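Local coordinates for aspartokinase (Synechocystis, PDB 3L76), which probably catalyses the ATP-dependent phosphorylation of L-aspartate to 4-phospho-L-aspartate, and binds lysine and threonine at its regulatory ACT domains, at residues G73-I78 against L145-L150; S479-I484 against P489-A494; A544-A549 against H585-L590; A221-I226 against A260-E265. All blocks are in the same frame, centred on the assembly; numbering follows the deposited sequence.

The four contacts run from the kinase domain to the ACT domains, with contacts 1 and 2 about 52 Å apart between centres, on opposite sides of the chain's centre. Contacts 1, 2 and 3 are partly buried, whereas contact 4 is a surface contact. Contact 1 brings a helix against segment 145-150 by van der Waals touch, next to the second subunit. Contact 2 joins successive parts of one ACT hairpin through arginine and backbone bonds, close to bound threonine. Contact 3 joins one helix of another ACT domain to the C-terminal end of a second through a histidine that both stacks edge-to-face and hydrogen-bonds. Contact 4 is purely polar, an ionic and amide bridge from a kinase helix to the start of a regulatory strand.

Contact 1: G73-I78 against L145-L150; sequences GEQVSI and LEITTL
E74 and Q75, neighbours on helix 63-87 of the amino acid kinase domain, reach out to T149 and I147 on the segment that carries strand 145-148. Two separate touches result, one for each pair, and neither is a hydrogen bond. E74 sets its CG beside the backbone N and then bends at the next bond (chi2 -129°), which swings the carboxylate across the methyl of T149. The two side chains pass at a slant, E74 CD lying 3.5 Å from T149 CG2 and E74 CG 3.7 Å from the same methyl. E74 also touches S155 of helix 154-166.

In the amino acid kinase fold this helix flanks the central sheet, and strand 145-148 pairs antiparallel with strand 130-138. The chain turns a corner at E146 and I147, and the side chain of I147 points toward the helix. Q75 comes to meet it from the opposite direction with its chain extended beyond CG (chi2 168°). The delta methyl of I147 sits against the amide group: I147 CD1 is 3.7 Å from Q75 OE1. On the nitrogen side, I147 CG2 lies 4.0 Å from Q75 NE2.

The polar end of that glutamine is held by other residues. It is hydrogen-bonded to Q75 of the second subunit, and its NE2 also bonds S71 OG one turn earlier in the helix. I147 likewise packs on I147 of the second subunit.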
loop_
_atom_site.group_PDB
_atom_site.type_symbol
_atom_site.label_atom_id
_atom_site.label_comp_id
_atom_site.label_asym_id
_atom_site.label_seq_id
_atom_site.Cartn_x
_atom_site.Cartn_y
_atom_site.Cartn_z
ATOM N N GLY A 73 0.513 -5.397 -0.392
ATOM C CA GLY A 73 -0.032 -6.663 0.074
ATOM C C GLY A 73 0.745 -7.214 1.254
ATOM O O GLY A 73 0.190 -7.854 2.150
ATOM N N GLU A 74 2.046 -6.949 1.241
ATOM C CA GLU A 74 2.948 -7.361 2.301
ATOM C C GLU A 74 2.703 -6.516 3.539
ATOM O O GLU A 74 2.733 -7.017 4.667
ATOM C CB GLU A 74 4.394 -7.193 1.840
ATOM C CG GLU A 74 4.624 -7.608 0.398
ATOM C CD GLU A 74 5.793 -8.559 0.264
ATOM O OE1 GLU A 74 6.908 -8.199 0.709
ATOM O OE2 GLU A 74 5.593 -9.669 -0.280
ATOM N N GLN A 75 2.454 -5.231 3.329
ATOM C CA GLN A 75 2.168 -4.351 4.452
ATOM C C GLN A 75 0.907 -4.751 5.194
ATOM O O GLN A 75 0.905 -4.720 6.424
ATOM C CB GLN A 75 2.071 -2.896 4.021
ATOM C CG GLN A 75 3.390 -2.252 3.726
ATOM C CD GLN A 75 3.209 -0.927 3.036
ATOM O OE1 GLN A 75 2.744 0.042 3.648
ATOM N NE2 GLN A 75 3.558 -0.872 1.748
ATOM N N VAL A 76 -0.163 -5.114 4.478
ATOM C CA VAL A 76 -1.407 -5.421 5.197
ATOM C C VAL A 76 -1.216 -6.687 6.014
ATOM O O VAL A 76 -1.706 -6.801 7.135
ATOM C CB VAL A 76 -2.717 -5.487 4.315
ATOM C CG1 VAL A 76 -2.565 -4.763 2.989
ATOM C CG2 VAL A 76 -3.225 -6.922 4.138
ATOM N N SER A 77 -0.449 -7.614 5.462
ATOM C CA SER A 77 -0.198 -8.897 6.114
ATOM C C SER A 77 0.551 -8.802 7.456
ATOM O O SER A 77 0.164 -9.445 8.433
ATOM C CB SER A 77 0.543 -9.836 5.148
ATOM O OG SER A 77 -0.203 -10.040 3.956
ATOM N N ILE A 78 1.624 -8.019 7.512
ATOM C CA ILE A 78 2.343 -7.854 8.776
ATOM C C ILE A 78 1.528 -7.070 9.816
ATOM O O ILE A 78 1.667 -7.297 11.018
ATOM C CB ILE A 78 3.741 -7.218 8.576
ATOM C CG1 ILE A 78 3.629 -5.725 8.255
ATOM C CG2 ILE A 78 4.532 -7.975 7.486
ATOM C CD1 ILE A 78 4.977 -5.008 8.245
ATOM N N LEU A 145 12.258 5.463 -3.104
ATOM C CA LEU A 145 10.983 4.827 -2.759
ATOM C C LEU A 145 10.949 4.454 -1.274
ATOM O O LEU A 145 11.842 3.758 -0.802
ATOM C CB LEU A 145 10.736 3.590 -3.640
ATOM N N GLU A 146 9.930 4.914 -0.541
ATOM C CA GLU A 146 9.873 4.685 0.911
ATOM C C GLU A 146 9.673 3.212 1.310
ATOM O O GLU A 146 10.261 2.751 2.287
ATOM C CB GLU A 146 8.823 5.590 1.581
ATOM C CG GLU A 146 9.156 7.078 1.512
ATOM C CD GLU A 146 10.333 7.483 2.400
ATOM O OE1 GLU A 146 10.820 6.640 3.188
ATOM O OE2 GLU A 146 10.772 8.653 2.309
ATOM N N ILE A 147 8.834 2.489 0.569
ATOM C CA ILE A 147 8.650 1.050 0.782
ATOM C C ILE A 147 8.486 0.294 -0.547
ATOM O O ILE A 147 7.584 0.579 -1.339
ATOM C CB ILE A 147 7.437 0.717 1.693
ATOM C CG1 ILE A 147 7.302 1.721 2.838
ATOM C CG2 ILE A 147 7.563 -0.694 2.247
ATOM C CD1 ILE A 147 6.099 1.480 3.710
ATOM N N THR A 148 9.369 -0.668 -0.785
ATOM C CA THR A 148 9.245 -1.552 -1.936
ATOM C C THR A 148 9.634 -2.972 -1.562
ATOM O O THR A 148 10.281 -3.208 -0.541
ATOM C CB THR A 148 10.136 -1.108 -3.104
ATOM O OG1 THR A 148 11.507 -1.066 -2.679
ATOM C CG2 THR A 148 9.708 0.264 -3.608
ATOM N N THR A 149 9.238 -3.918 -2.400
ATOM C CA THR A 149 9.615 -5.303 -2.201
ATOM C C THR A 149 10.726 -5.670 -3.180
ATOM O O THR A 149 11.114 -4.854 -4.022
ATOM C CB THR A 149 8.411 -6.221 -2.394
ATOM O OG1 THR A 149 7.878 -6.034 -3.712
ATOM C CG2 THR A 149 7.345 -5.889 -1.370
ATOM N N LEU A 150 11.242 -6.890 -3.067
ATOM C CA LEU A 150 12.354 -7.334 -3.911
ATOM C C LEU A 150 11.897 -8.075 -5.165
ATOM O O LEU A 150 12.720 -8.432 -6.010
ATOM C CB LEU A 150 13.321 -8.223 -3.123
ATOM C CG LEU A 150 13.926 -7.629 -1.853
ATOM C CD1 LEU A 150 14.834 -8.638 -1.168
ATOM C CD2 LEU A 150 14.678 -6.353 -2.170
#

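Contact 2: S479-I484 against P489-A494; sequences SQRCRI and PCRDIA
R491 lies across the backbone of S479, Q480 and R481, and almost every atom of its side chain has a partner there. Its CB is 3.5 Å from Q480 O, and CG comes to 3.4 Å from that same oxygen. With chi2 at 178° the chain runs straight on, carrying CD past the S479 carbonyl, 3.6 Å from S479 O. At the guanidinium, CZ lies under R481 CG, which stands 3.7 Å from it over the centre of one face. NH1 donates to S479 O at 2.9 Å, in the carbonyl plane but with a bend at the hydrogen (141°). NH2 turns to D454 OD2 in a salt bridge, and this oxygen also takes R481 NE, so a single carboxylate gathers both arginines.

The planes of the two guanidinium groups stand 48° apart. R481 is itself covered on one face by the proline ring, P489 CB lying 3.5 Å from R481 CZ. Further along, the backbones join directly: C482 N donates to C490 O at 2.7 Å, and the thiol sulphurs touch, C482 SG being 3.5 Å from C490 SG. Water 3 links C482 O with C490 N, and water 2 links Q480 O with D492 N, so that water fills in between the turning loop and strand 490-498.

D454 belongs to a threonine pocket, and the R491 side chain is about 5 Å from bound threonine. The arrangement is the loop end of the hairpin joining antiparallel strands 475-479 and 490-498 of an ACT domain, beside a threonine site.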
loop_
_atom_site.group_PDB
_atom_site.type_symbol
_atom_site.label_atom_id
_atom_site.label_comp_id
_atom_site.label_asym_id
_atom_site.label_seq_id
_atom_site.Cartn_x
_atom_site.Cartn_y
_atom_site.Cartn_z
ATOM N N SER A 479 30.444 -31.167 -28.290
ATOM C CA SER A 479 31.451 -32.196 -28.049
ATOM C C SER A 479 32.583 -32.175 -29.078
ATOM O O SER A 479 33.363 -31.223 -29.139
ATOM C CB SER A 479 30.796 -33.574 -27.956
ATOM O OG SER A 479 31.705 -34.518 -27.435
ATOM N N GLN A 480 32.673 -33.210 -29.900
ATOM C CA GLN A 480 33.832 -33.340 -30.789
ATOM C C GLN A 480 33.753 -32.496 -32.060
ATOM O O GLN A 480 32.701 -31.960 -32.418
ATOM C CB GLN A 480 34.064 -34.814 -31.134
ATOM C CG GLN A 480 34.276 -35.702 -29.884
ATOM C CD GLN A 480 35.270 -35.064 -28.925
ATOM O OE1 GLN A 480 36.477 -35.061 -29.171
ATOM N NE2 GLN A 480 34.766 -34.506 -27.836
ATOM N N ARG A 481 34.884 -32.366 -32.738
ATOM C CA ARG A 481 34.869 -31.892 -34.118
ATOM C C ARG A 481 34.125 -32.880 -35.026
ATOM O O ARG A 481 34.214 -34.099 -34.852
ATOM C CB ARG A 481 36.279 -31.667 -34.627
ATOM C CG ARG A 481 36.933 -30.482 -33.960
ATOM C CD ARG A 481 38.305 -30.186 -34.515
ATOM N NE ARG A 481 38.682 -28.794 -34.294
ATOM C CZ ARG A 481 39.829 -28.254 -34.696
ATOM N NH1 ARG A 481 40.722 -28.991 -35.347
ATOM N NH2 ARG A 481 40.084 -26.973 -34.452
ATOM N N CYS A 482 33.361 -32.336 -35.964
ATOM C CA CYS A 482 32.636 -33.132 -36.958
ATOM C C CYS A 482 33.605 -33.928 -37.845
ATOM O O CYS A 482 34.634 -33.399 -38.281
ATOM C CB CYS A 482 31.826 -32.207 -37.872
ATOM S SG CYS A 482 30.727 -31.107 -37.047
ATOM N N ARG A 483 33.287 -35.187 -38.131
ATOM C CA ARG A 483 34.077 -35.910 -39.139
ATOM C C ARG A 483 33.747 -35.429 -40.567
ATOM O O ARG A 483 32.635 -35.623 -41.082
ATOM C CB ARG A 483 33.885 -37.420 -39.023
ATOM C CG ARG A 483 33.710 -37.897 -37.609
ATOM C CD ARG A 483 33.485 -39.384 -37.575
ATOM N NE ARG A 483 32.164 -39.798 -38.055
ATOM C CZ ARG A 483 31.090 -39.921 -37.273
ATOM N NH1 ARG A 483 31.171 -39.625 -35.973
ATOM N NH2 ARG A 483 29.929 -40.338 -37.787
ATOM N N ILE A 484 34.745 -34.805 -41.196
ATOM C CA ILE A 484 34.638 -34.268 -42.558
ATOM C C ILE A 484 35.972 -34.431 -43.312
ATOM O O ILE A 484 37.043 -34.287 -42.718
ATOM C CB ILE A 484 34.190 -32.764 -42.586
ATOM C CG1 ILE A 484 35.292 -31.833 -42.071
ATOM C CG2 ILE A 484 32.910 -32.548 -41.795
ATOM C CD1 ILE A 484 35.031 -30.373 -42.387
ATOM N N PRO A 489 37.613 -26.866 -39.948
ATOM C CA PRO A 489 37.080 -27.608 -38.801
ATOM C C PRO A 489 35.805 -27.001 -38.234
ATOM O O PRO A 489 35.572 -25.797 -38.371
ATOM C CB PRO A 489 38.206 -27.519 -37.765
ATOM C CG PRO A 489 39.437 -27.320 -38.573
ATOM C CD PRO A 489 39.036 -26.531 -39.789
ATOM N N CYS A 490 35.004 -27.840 -37.579
ATOM C CA CYS A 490 33.706 -27.429 -37.081
ATOM C C CYS A 490 33.134 -28.452 -36.085
ATOM O O CYS A 490 33.590 -29.598 -36.028
ATOM C CB CYS A 490 32.756 -27.220 -38.260
ATOM S SG CYS A 490 32.378 -28.763 -39.102
ATOM N N ARG A 491 32.151 -28.023 -35.291
ATOM C CA ARG A 491 31.497 -28.893 -34.324
ATOM C C ARG A 491 29.997 -28.646 -34.431
ATOM O O ARG A 491 29.588 -27.590 -34.871
ATOM C CB ARG A 491 31.975 -28.583 -32.899
ATOM C CG ARG A 491 33.469 -28.678 -32.662
ATOM C CD ARG A 491 33.845 -28.292 -31.214
ATOM N NE ARG A 491 35.281 -28.051 -31.105
ATOM C CZ ARG A 491 36.163 -28.942 -30.665
ATOM N NH1 ARG A 491 35.754 -30.130 -30.241
ATOM N NH2 ARG A 491 37.455 -28.635 -30.638
ATOM N N ASP A 492 29.193 -29.629 -34.051
ATOM C CA ASP A 492 27.764 -29.453 -33.928
ATOM C C ASP A 492 27.473 -28.864 -32.565
ATOM O O ASP A 492 28.171 -29.158 -31.594
ATOM C CB ASP A 492 27.051 -30.796 -34.059
ATOM C CG ASP A 492 27.167 -31.390 -35.444
ATOM O OD1 ASP A 492 27.518 -30.647 -36.390
ATOM O OD2 ASP A 492 26.890 -32.601 -35.579
ATOM N N ILE A 493 26.443 -28.027 -32.495
ATOM C CA ILE A 493 26.003 -27.470 -31.229
ATOM C C ILE A 493 24.538 -27.797 -31.059
ATOM O O ILE A 493 23.725 -27.402 -31.878
ATOM C CB ILE A 493 26.194 -25.927 -31.167
ATOM C CG1 ILE A 493 27.673 -25.561 -31.270
ATOM C CG2 ILE A 493 25.591 -25.345 -29.873
ATOM C CD1 ILE A 493 27.943 -24.069 -31.140
ATOM N N ALA A 494 24.207 -28.531 -30.002
ATOM C CA ALA A 494 22.821 -28.791 -29.649
ATOM C C ALA A 494 22.414 -27.982 -28.407
ATOM O O ALA A 494 23.221 -27.759 -27.502
ATOM C CB ALA A 494 22.612 -30.282 -29.407
HETATM O O HOH W 1 28.644 -31.334 -30.629
HETATM O O HOH W 2 30.184 -32.619 -33.127
HETATM O O HOH W 3 35.812 -30.461 -38.362
#

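Contact 3: A544-A549 against H585-L590; sequences AAHFFA and HSAFNL
H546 uses one edge of its imidazole for two different partners at once: NE2 bonds the carbonyl of A587, while the adjacent CD2 is driven against the face of F588. The hydrogen bond from H546 NE2 to A587 O measures 3.0 Å. The oxygen lies in the plane of the imidazole, but the donor stands 37° above the carbonyl plane, and the N-H points rather obliquely at its acceptor (133°). The methyl carbon A587 CB is 4.1 Å from H546 NE2.

With F588 the histidine forms a T-shaped pair, the two planes at 79° and H546 CD2 3.7 Å from F588 CE1. The side chains slide past each other in opposite directions. H546 has CG anti to its backbone N, which throws the ring outward from its helix and across to the other one. F588, coming the other way, reaches past the histidine to the next residue along, with F588 CZ 4.0 Å from F547 CB. The same carbon lies 3.8 Å from F547 N, at a slant to the ring.

F588 is the first residue beyond helix 577-587. N589, with positive phi, is the C-prime residue of a Schellman motif, in which L590 N bonds H585 O at 3.1 Å and N589 N bonds S586 O. On the other helix, A544 N holds the carboxylate of bound lysine, and F547 rests on I568 and C570 of strand 567-573. Two helices packed on one face of an antiparallel sheet are the ACT fold; here the lysine site lies at the N-terminal end of helix 543-552.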
loop_
_atom_site.group_PDB
_atom_site.type_symbol
_atom_site.label_atom_id
_atom_site.label_comp_id
_atom_site.label_asym_id
_atom_site.label_seq_id
_atom_site.Cartn_x
_atom_site.Cartn_y
_atom_site.Cartn_z
ATOM N N ALA A 544 27.254 -42.585 -12.891
ATOM C CA ALA A 544 26.756 -42.427 -14.241
ATOM C C ALA A 544 26.465 -43.797 -14.874
ATOM O O ALA A 544 25.472 -43.963 -15.586
ATOM C CB ALA A 544 27.742 -41.646 -15.074
ATOM N N ALA A 545 27.321 -44.780 -14.603
ATOM C CA ALA A 545 27.149 -46.088 -15.212
ATOM C C ALA A 545 25.834 -46.717 -14.777
ATOM O O ALA A 545 25.101 -47.283 -15.588
ATOM C CB ALA A 545 28.322 -46.997 -14.894
ATOM N N HIS A 546 25.524 -46.598 -13.495
ATOM C CA HIS A 546 24.277 -47.144 -12.980
ATOM C C HIS A 546 23.066 -46.489 -13.623
ATOM O O HIS A 546 22.098 -47.156 -13.961
ATOM C CB HIS A 546 24.205 -46.980 -11.471
ATOM C CG HIS A 546 23.244 -47.919 -10.817
ATOM N ND1 HIS A 546 23.239 -49.274 -11.083
ATOM C CD2 HIS A 546 22.256 -47.710 -9.917
ATOM C CE1 HIS A 546 22.292 -49.853 -10.372
ATOM N NE2 HIS A 546 21.678 -48.927 -9.655
ATOM N N PHE A 547 23.132 -45.169 -13.775
ATOM C CA PHE A 547 22.072 -44.391 -14.408
ATOM C C PHE A 547 21.822 -44.867 -15.855
ATOM O O PHE A 547 20.692 -45.202 -16.225
ATOM C CB PHE A 547 22.431 -42.894 -14.329
ATOM C CG PHE A 547 21.386 -41.968 -14.890
ATOM C CD1 PHE A 547 20.070 -42.377 -15.039
ATOM C CD2 PHE A 547 21.725 -40.677 -15.263
ATOM C CE1 PHE A 547 19.114 -41.517 -15.568
ATOM C CE2 PHE A 547 20.772 -39.806 -15.793
ATOM C CZ PHE A 547 19.466 -40.226 -15.941
ATOM N N PHE A 548 22.880 -44.921 -16.660
ATOM C CA PHE A 548 22.767 -45.361 -18.052
ATOM C C PHE A 548 22.305 -46.813 -18.175
ATOM O O PHE A 548 21.560 -47.161 -19.086
ATOM C CB PHE A 548 24.096 -45.192 -18.783
ATOM C CG PHE A 548 24.674 -43.821 -18.677
ATOM C CD1 PHE A 548 23.848 -42.712 -18.529
ATOM C CD2 PHE A 548 26.048 -43.630 -18.728
ATOM C CE1 PHE A 548 24.380 -41.434 -18.430
ATOM C CE2 PHE A 548 26.589 -42.352 -18.636
ATOM C CZ PHE A 548 25.751 -41.252 -18.496
ATOM N N ALA A 549 22.754 -47.661 -17.258
ATOM C CA ALA A 549 22.352 -49.058 -17.284
ATOM C C ALA A 549 20.862 -49.169 -17.018
ATOM O O ALA A 549 20.181 -50.026 -17.574
ATOM C CB ALA A 549 23.132 -49.855 -16.268
ATOM N N HIS A 585 14.482 -43.435 -10.590
ATOM C CA HIS A 585 14.045 -43.402 -9.190
ATOM C C HIS A 585 14.216 -44.763 -8.522
ATOM O O HIS A 585 14.557 -44.846 -7.342
ATOM C CB HIS A 585 12.588 -42.934 -9.078
ATOM C CG HIS A 585 12.216 -42.406 -7.721
ATOM N ND1 HIS A 585 11.646 -43.194 -6.742
ATOM C CD2 HIS A 585 12.321 -41.163 -7.188
ATOM C CE1 HIS A 585 11.422 -42.461 -5.665
ATOM N NE2 HIS A 585 11.824 -41.227 -5.909
ATOM N N SER A 586 13.981 -45.827 -9.286
ATOM C CA SER A 586 14.154 -47.184 -8.778
ATOM C C SER A 586 15.619 -47.594 -8.739
ATOM O O SER A 586 16.061 -48.260 -7.808
ATOM C CB SER A 586 13.360 -48.180 -9.620
ATOM O OG SER A 586 11.974 -47.889 -9.578
ATOM N N ALA A 587 16.369 -47.202 -9.760
ATOM C CA ALA A 587 17.786 -47.541 -9.829
ATOM C C ALA A 587 18.531 -47.090 -8.582
ATOM O O ALA A 587 19.435 -47.770 -8.116
ATOM C CB ALA A 587 18.419 -46.939 -11.072
ATOM N N PHE A 588 18.148 -45.948 -8.029
ATOM C CA PHE A 588 18.884 -45.409 -6.895
ATOM C C PHE A 588 18.155 -45.558 -5.554
ATOM O O PHE A 588 18.478 -44.884 -4.579
ATOM C CB PHE A 588 19.313 -43.966 -7.180
ATOM C CG PHE A 588 20.312 -43.850 -8.316
ATOM C CD1 PHE A 588 21.649 -44.185 -8.125
ATOM C CD2 PHE A 588 19.913 -43.417 -9.574
ATOM C CE1 PHE A 588 22.567 -44.084 -9.162
ATOM C CE2 PHE A 588 20.828 -43.321 -10.618
ATOM C CZ PHE A 588 22.156 -43.652 -10.410
ATOM N N ASN A 589 17.188 -46.472 -5.515
ATOM C CA ASN A 589 16.457 -46.792 -4.288
ATOM C C ASN A 589 15.885 -45.575 -3.581
ATOM O O ASN A 589 15.879 -45.517 -2.356
ATOM C CB ASN A 589 17.348 -47.571 -3.318
ATOM C CG ASN A 589 17.816 -48.889 -3.892
ATOM O OD1 ASN A 589 17.092 -49.545 -4.646
ATOM N ND2 ASN A 589 19.031 -49.288 -3.538
ATOM N N LEU A 590 15.397 -44.617 -4.358
ATOM C CA LEU A 590 14.857 -43.379 -3.809
ATOM C C LEU A 590 13.492 -43.536 -3.114
ATOM O O LEU A 590 13.025 -42.620 -2.432
ATOM C CB LEU A 590 14.799 -42.303 -4.899
ATOM C CG LEU A 590 16.017 -41.378 -4.962
ATOM C CD1 LEU A 590 17.264 -42.114 -4.533
ATOM C CD2 LEU A 590 16.194 -40.769 -6.347
#

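Contact 4: A221-I226 against A260-E265; sequences ARNYGI and AVDGVE
R222 and N223 ride on the last turn of helix 215-224 and face D262 across a 9.7 Å separation of N223 CA and D262 CA, bridged by side chains alone. Just beyond them the helix closes in a Schellman motif at G225, with positive phi, and I226 N returns to A221 O.

D262 holds its CG anti to the backbone N (chi1 -168°) and thereby pushes its carboxylate out toward the helix. OD2 meets both helix residues, one by a salt bridge and one by a hydrogen bond. R222 NH2 makes the salt bridge to D262 OD2 at 3.0 Å, with the oxygen at the edge of the guanidinium and in its plane. N223 ND2 reaches D262 OD2 at 3.2 Å, almost straight (177°) and on the syn side, and its bond to OD1 is weak. The two helix residues are also tied to each other, since R222 NE and R222 NH2 both bond N223 OD1, at 3.1 and 3.0 Å, from the same face of the amide. This side-on grip probably helps to hold the two donors together facing D262.

R222 NH1 has a second acid, D200 on helix 199-204. D262 and G263 form a classic beta bulge opposite A361, so the bridge ties a kinase-domain helix to the start of strand 263-267, beside strand 348-361.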
loop_
_atom_site.group_PDB
_atom_site.type_symbol
_atom_site.label_atom_id
_atom_site.label_comp_id
_atom_site.label_asym_id
_atom_site.label_seq_id
_atom_site.Cartn_x
_atom_site.Cartn_y
_atom_site.Cartn_z
ATOM N N ALA A 221 21.890 -18.622 1.542
ATOM C CA ALA A 221 22.070 -19.455 2.730
ATOM C C ALA A 221 23.375 -20.249 2.681
ATOM O O ALA A 221 24.137 -20.262 3.656
ATOM C CB ALA A 221 20.890 -20.389 2.936
ATOM N N ARG A 222 23.642 -20.905 1.556
ATOM C CA ARG A 222 24.888 -21.649 1.427
ATOM C C ARG A 222 26.074 -20.727 1.666
ATOM O O ARG A 222 27.011 -21.083 2.382
ATOM C CB ARG A 222 25.042 -22.305 0.043
ATOM C CG ARG A 222 26.331 -23.144 -0.096
ATOM C CD ARG A 222 26.745 -23.398 -1.556
ATOM N NE ARG A 222 27.157 -22.172 -2.226
ATOM C CZ ARG A 222 26.903 -21.896 -3.502
ATOM N NH1 ARG A 222 26.221 -22.756 -4.247
ATOM N NH2 ARG A 222 27.309 -20.750 -4.031
ATOM N N ASN A 223 26.038 -19.544 1.060
ATOM C CA ASN A 223 27.187 -18.648 1.132
ATOM C C ASN A 223 27.440 -18.026 2.509
ATOM O O ASN A 223 28.562 -17.626 2.797
ATOM C CB ASN A 223 27.101 -17.555 0.075
ATOM C CG ASN A 223 27.381 -18.060 -1.340
ATOM O OD1 ASN A 223 27.844 -19.188 -1.561
ATOM N ND2 ASN A 223 27.106 -17.209 -2.307
ATOM N N TYR A 224 26.407 -17.944 3.348
ATOM C CA TYR A 224 26.566 -17.389 4.693
ATOM C C TYR A 224 26.336 -18.433 5.775
ATOM O O TYR A 224 26.207 -18.112 6.947
ATOM C CB TYR A 224 25.680 -16.153 4.890
ATOM C CG TYR A 224 26.073 -15.017 3.973
ATOM C CD1 TYR A 224 26.968 -14.036 4.383
ATOM C CD2 TYR A 224 25.578 -14.945 2.689
ATOM C CE1 TYR A 224 27.337 -13.010 3.534
ATOM C CE2 TYR A 224 25.946 -13.934 1.834
ATOM C CZ TYR A 224 26.822 -12.973 2.255
ATOM O OH TYR A 224 27.171 -11.964 1.391
ATOM N N GLY A 225 26.301 -19.695 5.367
ATOM C CA GLY A 225 26.215 -20.796 6.305
ATOM C C GLY A 225 24.958 -20.749 7.138
ATOM O O GLY A 225 24.981 -21.045 8.325
ATOM N N ILE A 226 23.851 -20.379 6.512
ATOM C CA ILE A 226 22.587 -20.295 7.223
ATOM C C ILE A 226 21.781 -21.584 7.078
ATOM O O ILE A 226 21.322 -21.925 5.988
ATOM C CB ILE A 226 21.740 -19.099 6.745
ATOM C CG1 ILE A 226 22.586 -17.826 6.686
ATOM C CG2 ILE A 226 20.531 -18.907 7.658
ATOM C CD1 ILE A 226 22.945 -17.282 8.040
ATOM N N ALA A 260 23.347 -12.527 -11.905
ATOM C CA ALA A 260 23.106 -13.725 -12.706
ATOM C C ALA A 260 24.087 -14.807 -12.291
ATOM O O ALA A 260 23.737 -15.969 -12.191
ATOM C CB ALA A 260 23.255 -13.428 -14.175
ATOM N N VAL A 261 25.312 -14.394 -12.004
ATOM C CA VAL A 261 26.388 -15.319 -11.740
ATOM C C VAL A 261 26.977 -15.108 -10.356
ATOM O O VAL A 261 27.423 -14.026 -10.027
ATOM C CB VAL A 261 27.492 -15.154 -12.802
ATOM C CG1 VAL A 261 28.819 -15.777 -12.328
ATOM C CG2 VAL A 261 27.016 -15.723 -14.135
ATOM N N ASP A 262 26.972 -16.168 -9.560
ATOM C CA ASP A 262 27.570 -16.166 -8.239
ATOM C C ASP A 262 29.079 -16.386 -8.229
ATOM O O ASP A 262 29.769 -15.852 -7.366
ATOM C CB ASP A 262 26.945 -17.249 -7.390
ATOM C CG ASP A 262 27.311 -17.111 -5.932
ATOM O OD1 ASP A 262 27.207 -15.992 -5.376
ATOM O OD2 ASP A 262 27.689 -18.125 -5.339
ATOM N N GLY A 263 29.590 -17.186 -9.165
ATOM C CA GLY A 263 30.997 -17.532 -9.132
ATOM C C GLY A 263 31.608 -18.035 -10.417
ATOM O O GLY A 263 30.911 -18.459 -11.322
ATOM N N VAL A 264 32.933 -17.962 -10.489
ATOM C CA VAL A 264 33.702 -18.503 -11.605
ATOM C C VAL A 264 34.510 -19.684 -11.088
ATOM O O VAL A 264 35.039 -19.634 -9.970
ATOM C CB VAL A 264 34.720 -17.476 -12.207
ATOM C CG1 VAL A 264 35.619 -18.168 -13.192
ATOM C CG2 VAL A 264 34.028 -16.350 -12.913
ATOM N N GLU A 265 34.627 -20.736 -11.901
ATOM C CA GLU A 265 35.376 -21.927 -11.498
ATOM C C GLU A 265 36.422 -22.361 -12.518
ATOM O O GLU A 265 36.230 -22.182 -13.717
ATOM C CB GLU A 265 34.416 -23.061 -11.196
ATOM C CG GLU A 265 33.563 -22.775 -9.991
ATOM C CD GLU A 265 32.406 -23.728 -9.837
ATOM O OE1 GLU A 265 32.259 -24.619 -10.681
ATOM O OE2 GLU A 265 31.627 -23.581 -8.874
#